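Local coordinates for protein proline dipeptidase (Streptococcus agalactiae, PDB 3OOO) that probably acts as a manganese-dependent peptidase of the M24B family, represented here by its N-terminal creatinase/prolidase domain, at residues Phe44-Glu49 / Thr115-His120; Gln111-Gln114 / His120-Asn123. All blocks are in the same frame, centred on the assembly; numbering follows the deposited sequence. Where two conformers were deposited one is given.

Contact 1 sets the turn after helix 107-116, contact 2 the last turn of the helix itself, against the same mixed sheet; neither has a hydrogen bond or salt bridge between its segments, and both rest mainly on apolar packing. Contact 1 lies deeper, about 7 Å from the chain centre, and joins two buried phenylalanines, one on strand 44-48 and one just beyond the helix. Contact 2, about 12 Å from the chain centre, lies at 120-123, one of the two edge strands of the sheet within this chain; there the F121 ring meets buried L113 but also exposed Q114, so aliphatic and backbone atoms replace the second ring. F44 CE1 lies 3.7 Å from L113 CD1, linking the two.

Contact 1 (Phe44-Glu49 / Thr115-His120); sequences FLFVYE and TVFDGH
F46 and F117 meet ring to ring across 44-49 and 115-120, and this apolar pair carries the contact. F46 CE1 lies 3.8 Å from F117 CZ and touches the neighbouring CE2 as well. The approach is near the plane of the F117 ring, at its edge, whereas F117 CZ comes to the F46 ring obliquely. With centroids 6.0 Å apart and planes at 50°, the pair is neither a parallel stack nor a T-shaped one. Both CB atoms point toward the other segment, and CG beside the backbone N (chi1 -61° in F46, -56° in F117) carries the rings on to meet there.

Further apolar packing surrounds the pair. One face of F117 is covered by V116 CG1 of its own segment, 3.6 Å above the plane and over the centre. L19 and L90 also touch F117, while V21 and I86 touch F46.

No polar bond spans the two segments; Y48 OH turns elsewhere, to S92 O, and backbone bonds pair F46 with I54 of the antiparallel strand 54-58. The turn that follows helix 107-116 is thus joined to strand 44-48 here by dispersion and exclusion of water, with little directional constraint.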
loop_
_atom_site.group_PDB
_atom_site.type_symbol
_atom_site.label_atom_id
_atom_site.label_comp_id
_atom_site.label_asym_id
_atom_site.label_seq_id
_atom_site.Cartn_x
_atom_site.Cartn_y
_atom_site.Cartn_z
ATOM N N PHE A 44 -0.282 14.116 -1.625
ATOM C CA PHE A 44 0.670 13.752 -2.669
ATOM C C PHE A 44 1.501 14.960 -3.032
ATOM O O PHE A 44 0.978 16.076 -3.142
ATOM C CB PHE A 44 -0.041 13.272 -3.941
ATOM C CG PHE A 44 -0.884 12.039 -3.750
ATOM C CD1 PHE A 44 -0.291 10.790 -3.531
ATOM C CD2 PHE A 44 -2.268 12.129 -3.790
ATOM C CE1 PHE A 44 -1.078 9.652 -3.352
ATOM C CE2 PHE A 44 -3.062 11.001 -3.609
ATOM C CZ PHE A 44 -2.467 9.756 -3.391
ATOM N N LEU A 45 2.788 14.725 -3.254
ATOM C CA LEU A 45 3.663 15.734 -3.830
ATOM C C LEU A 45 3.953 15.333 -5.265
ATOM O O LEU A 45 4.574 14.299 -5.513
ATOM C CB LEU A 45 4.963 15.836 -3.031
ATOM C CG LEU A 45 6.036 16.808 -3.532
ATOM C CD1 LEU A 45 5.559 18.254 -3.472
ATOM C CD2 LEU A 45 7.315 16.637 -2.721
ATOM N N PHE A 46 3.485 16.154 -6.198
ATOM C CA PHE A 46 3.638 15.887 -7.621
ATOM C C PHE A 46 4.849 16.629 -8.150
ATOM O O PHE A 46 4.884 17.857 -8.138
ATOM C CB PHE A 46 2.378 16.306 -8.394
ATOM C CG PHE A 46 1.136 15.566 -7.976
ATOM C CD1 PHE A 46 0.880 14.282 -8.455
ATOM C CD2 PHE A 46 0.220 16.149 -7.102
ATOM C CE1 PHE A 46 -0.268 13.591 -8.068
ATOM C CE2 PHE A 46 -0.934 15.466 -6.710
ATOM C CZ PHE A 46 -1.179 14.186 -7.194
ATOM N N VAL A 47 5.842 15.866 -8.596
ATOM C CA VAL A 47 7.088 16.424 -9.113
ATOM C C VAL A 47 7.139 16.170 -10.615
ATOM O O VAL A 47 7.371 15.050 -11.068
ATOM C CB VAL A 47 8.318 15.822 -8.395
ATOM C CG1 VAL A 47 9.620 16.402 -8.970
ATOM C CG2 VAL A 47 8.230 16.074 -6.893
ATOM N N TYR A 48 6.870 17.227 -11.381
ATOM C CA TYR A 48 6.910 17.171 -12.835
ATOM C C TYR A 48 8.327 17.392 -13.326
ATOM O O TYR A 48 9.142 17.990 -12.632
ATOM C CB TYR A 48 6.016 18.248 -13.438
ATOM C CG TYR A 48 4.539 17.944 -13.413
ATOM C CD1 TYR A 48 3.961 17.118 -14.377
ATOM C CD2 TYR A 48 3.710 18.518 -12.449
ATOM C CE1 TYR A 48 2.590 16.852 -14.368
ATOM C CE2 TYR A 48 2.348 18.258 -12.431
ATOM C CZ TYR A 48 1.795 17.429 -13.389
ATOM O OH TYR A 48 0.441 17.181 -13.366
ATOM N N GLU A 49 8.590 16.920 -14.539
ATOM C CA GLU A 49 9.886 17.070 -15.189
ATOM C C GLU A 49 10.172 18.508 -15.632
ATOM O O GLU A 49 11.332 18.865 -15.840
ATOM C CB GLU A 49 9.949 16.141 -16.413
ATOM C CG GLU A 49 8.870 16.458 -17.465
ATOM C CD GLU A 49 8.858 15.531 -18.671
ATOM O OE1 GLU A 49 9.806 14.734 -18.856
ATOM O OE2 GLU A 49 7.878 15.611 -19.447
ATOM N N THR A 115 -6.781 6.194 -11.610
ATOM C CA THR A 115 -7.962 6.828 -12.220
ATOM C C THR A 115 -7.633 8.209 -12.782
ATOM O O THR A 115 -8.372 8.741 -13.617
ATOM C CB THR A 115 -9.171 6.958 -11.246
ATOM O OG1 THR A 115 -8.901 7.951 -10.241
ATOM C CG2 THR A 115 -9.504 5.616 -10.595
ATOM N N VAL A 116 -6.525 8.780 -12.311
ATOM C CA VAL A 116 -6.099 10.127 -12.688
ATOM C C VAL A 116 -5.087 10.090 -13.829
ATOM O O VAL A 116 -5.183 10.876 -14.777
ATOM C CB VAL A 116 -5.505 10.886 -11.472
ATOM C CG1 VAL A 116 -4.901 12.230 -11.892
ATOM C CG2 VAL A 116 -6.573 11.089 -10.402
ATOM N N PHE A 117 -4.127 9.176 -13.734
ATOM C CA PHE A 117 -3.051 9.092 -14.717
ATOM C C PHE A 117 -3.138 7.803 -15.516
ATOM O O PHE A 117 -3.117 6.711 -14.942
ATOM C CB PHE A 117 -1.683 9.180 -14.032
ATOM C CG PHE A 117 -1.506 10.405 -13.185
ATOM C CD1 PHE A 117 -1.169 11.623 -13.764
ATOM C CD2 PHE A 117 -1.670 10.341 -11.803
ATOM C CE1 PHE A 117 -1.010 12.759 -12.977
ATOM C CE2 PHE A 117 -1.503 11.471 -11.011
ATOM C CZ PHE A 117 -1.174 12.680 -11.598
ATOM N N ASP A 118 -3.246 7.947 -16.837
ATOM C CA ASP A 118 -3.215 6.813 -17.755
ATOM C C ASP A 118 -1.775 6.567 -18.217
ATOM O O ASP A 118 -1.375 6.977 -19.312
ATOM C CB ASP A 118 -4.144 7.068 -18.947
ATOM C CG ASP A 118 -4.274 5.861 -19.857
ATOM O OD1 ASP A 118 -4.195 4.721 -19.350
ATOM O OD2 ASP A 118 -4.455 6.056 -21.078
ATOM N N GLY A 119 -0.996 5.916 -17.365
ATOM C CA GLY A 119 0.392 5.605 -17.664
ATOM C C GLY A 119 0.825 4.413 -16.844
ATOM O O GLY A 119 0.076 3.934 -15.987
ATOM N N HIS A 120 2.029 3.927 -17.110
ATOM C CA HIS A 120 2.585 2.835 -16.332
ATOM C C HIS A 120 3.247 3.383 -15.074
ATOM O O HIS A 120 4.084 4.284 -15.138
ATOM C CB HIS A 120 3.586 2.027 -17.163
ATOM C CG HIS A 120 4.225 0.902 -16.407
ATOM N ND1 HIS A 120 3.508 -0.171 -15.921
ATOM C CD2 HIS A 120 5.514 0.686 -16.051
ATOM C CE1 HIS A 120 4.329 -0.999 -15.298
ATOM N NE2 HIS A 120 5.551 -0.504 -15.365
#

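Contact 2 (Gln111-Gln114 / His120-Asn123); sequences QGLQ and HFEN
F121 directs its ring from strand 120-123 at the last turn of helix 107-116, meeting L113 and Q114 with the atoms farthest from its own backbone. F121 CZ lies 4.0 Å from L113 CB and 3.9 Å from L113 O, so both side chain and main chain of that residue are touched. On the neighbouring part of the ring, F121 CE2 is 4.0 Å from Q114 CG. L113 O and Q114 CG both come to the ring obliquely. The amide plane of Q114 stands 75° from the ring plane, and it is the aliphatic CG, not the amide, that makes the contact. The F121 ring reaches the helix because its CG stands beside the backbone N and anti to the carbonyl carbon (chi1 -77°), on a residue whose CB points to the helix.

The contact closes the second half of a beta-alpha-beta unit made of strand 97-100, helix 107-116 and strand 120-123, in which the two strands run parallel and adjacent. Backbone bonds of H120 to S96 and V98, and of E122 to V98 and A100, set the strand that carries F121.

Farther out, V98 and F102 pack on F121, and L105 packs on L113. The OD1 of N123 accepts a hydrogen bond from F102 N, tying the strand to the segment after 97-100. Q111, about one turn back along the helix from Q114, touches F102 of the second subunit.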
loop_
_atom_site.group_PDB
_atom_site.type_symbol
_atom_site.label_atom_id
_atom_site.label_comp_id
_atom_site.label_asym_id
_atom_site.label_seq_id
_atom_site.Cartn_x
_atom_site.Cartn_y
_atom_site.Cartn_z
ATOM N N GLN A 111 -4.714 2.726 -6.625
ATOM C CA GLN A 111 -5.826 2.609 -7.556
ATOM C C GLN A 111 -6.477 3.964 -7.816
ATOM O O GLN A 111 -6.871 4.254 -8.948
ATOM C CB GLN A 111 -6.814 1.524 -7.110
ATOM C CG GLN A 111 -6.156 0.145 -7.161
ATOM C CD GLN A 111 -7.112 -1.017 -7.004
ATOM O OE1 GLN A 111 -8.214 -0.874 -6.484
ATOM N NE2 GLN A 111 -6.676 -2.192 -7.451
ATOM N N GLY A 112 -6.529 4.813 -6.791
ATOM C CA GLY A 112 -6.980 6.192 -6.978
ATOM C C GLY A 112 -6.131 6.943 -7.991
ATOM O O GLY A 112 -6.655 7.580 -8.903
ATOM N N LEU A 113 -4.813 6.866 -7.837
ATOM C CA LEU A 113 -3.906 7.544 -8.770
ATOM C C LEU A 113 -4.065 7.030 -10.199
ATOM O O LEU A 113 -3.937 7.796 -11.159
ATOM C CB LEU A 113 -2.451 7.416 -8.318
ATOM C CG LEU A 113 -2.053 8.213 -7.061
ATOM C CD1 LEU A 113 -0.651 7.860 -6.613
ATOM C CD2 LEU A 113 -2.153 9.715 -7.311
ATOM N N GLN A 114 -4.352 5.737 -10.333
ATOM C CA GLN A 114 -4.568 5.140 -11.652
ATOM C C GLN A 114 -5.808 5.680 -12.366
ATOM O O GLN A 114 -5.872 5.643 -13.598
ATOM C CB GLN A 114 -4.611 3.615 -11.559
ATOM C CG GLN A 114 -3.253 2.999 -11.259
ATOM C CD GLN A 114 -3.308 1.490 -11.122
ATOM O OE1 GLN A 114 -3.822 0.959 -10.138
ATOM N NE2 GLN A 114 -2.759 0.793 -12.107
ATOM N N HIS A 120 2.029 3.927 -17.110
ATOM C CA HIS A 120 2.585 2.835 -16.332
ATOM C C HIS A 120 3.247 3.383 -15.074
ATOM O O HIS A 120 4.084 4.284 -15.138
ATOM C CB HIS A 120 3.586 2.027 -17.163
ATOM C CG HIS A 120 4.225 0.902 -16.407
ATOM N ND1 HIS A 120 3.508 -0.171 -15.921
ATOM C CD2 HIS A 120 5.514 0.686 -16.051
ATOM C CE1 HIS A 120 4.329 -0.999 -15.298
ATOM N NE2 HIS A 120 5.551 -0.504 -15.365
ATOM N N PHE A 121 2.857 2.837 -13.929
ATOM C CA PHE A 121 3.471 3.200 -12.664
ATOM C C PHE A 121 4.580 2.231 -12.313
ATOM O O PHE A 121 4.427 1.012 -12.459
ATOM C CB PHE A 121 2.438 3.182 -11.536
ATOM C CG PHE A 121 1.525 4.372 -11.516
ATOM C CD1 PHE A 121 1.685 5.367 -10.553
ATOM C CD2 PHE A 121 0.491 4.491 -12.437
ATOM C CE1 PHE A 121 0.834 6.468 -10.521
ATOM C CE2 PHE A 121 -0.363 5.589 -12.415
ATOM C CZ PHE A 121 -0.190 6.581 -11.451
ATOM N N GLU A 122 5.695 2.772 -11.841
ATOM C CA GLU A 122 6.736 1.944 -11.249
ATOM C C GLU A 122 7.290 2.580 -9.981
ATOM O O GLU A 122 7.072 3.771 -9.718
ATOM C CB GLU A 122 7.844 1.611 -12.256
ATOM C CG GLU A 122 8.610 2.787 -12.811
ATOM C CD GLU A 122 9.639 2.360 -13.846
ATOM O OE1 GLU A 122 9.264 1.657 -14.811
ATOM O OE2 GLU A 122 10.822 2.729 -13.698
ATOM N N ASN A 123 7.999 1.774 -9.197
ATOM C CA ASN A 123 8.617 2.238 -7.966
ATOM C C ASN A 123 9.712 3.254 -8.258
ATOM O O ASN A 123 10.236 3.311 -9.378
ATOM C CB ASN A 123 9.189 1.052 -7.181
ATOM C CG ASN A 123 9.615 1.425 -5.773
ATOM O OD1 ASN A 123 8.994 2.262 -5.116
ATOM N ND2 ASN A 123 10.688 0.803 -5.304
#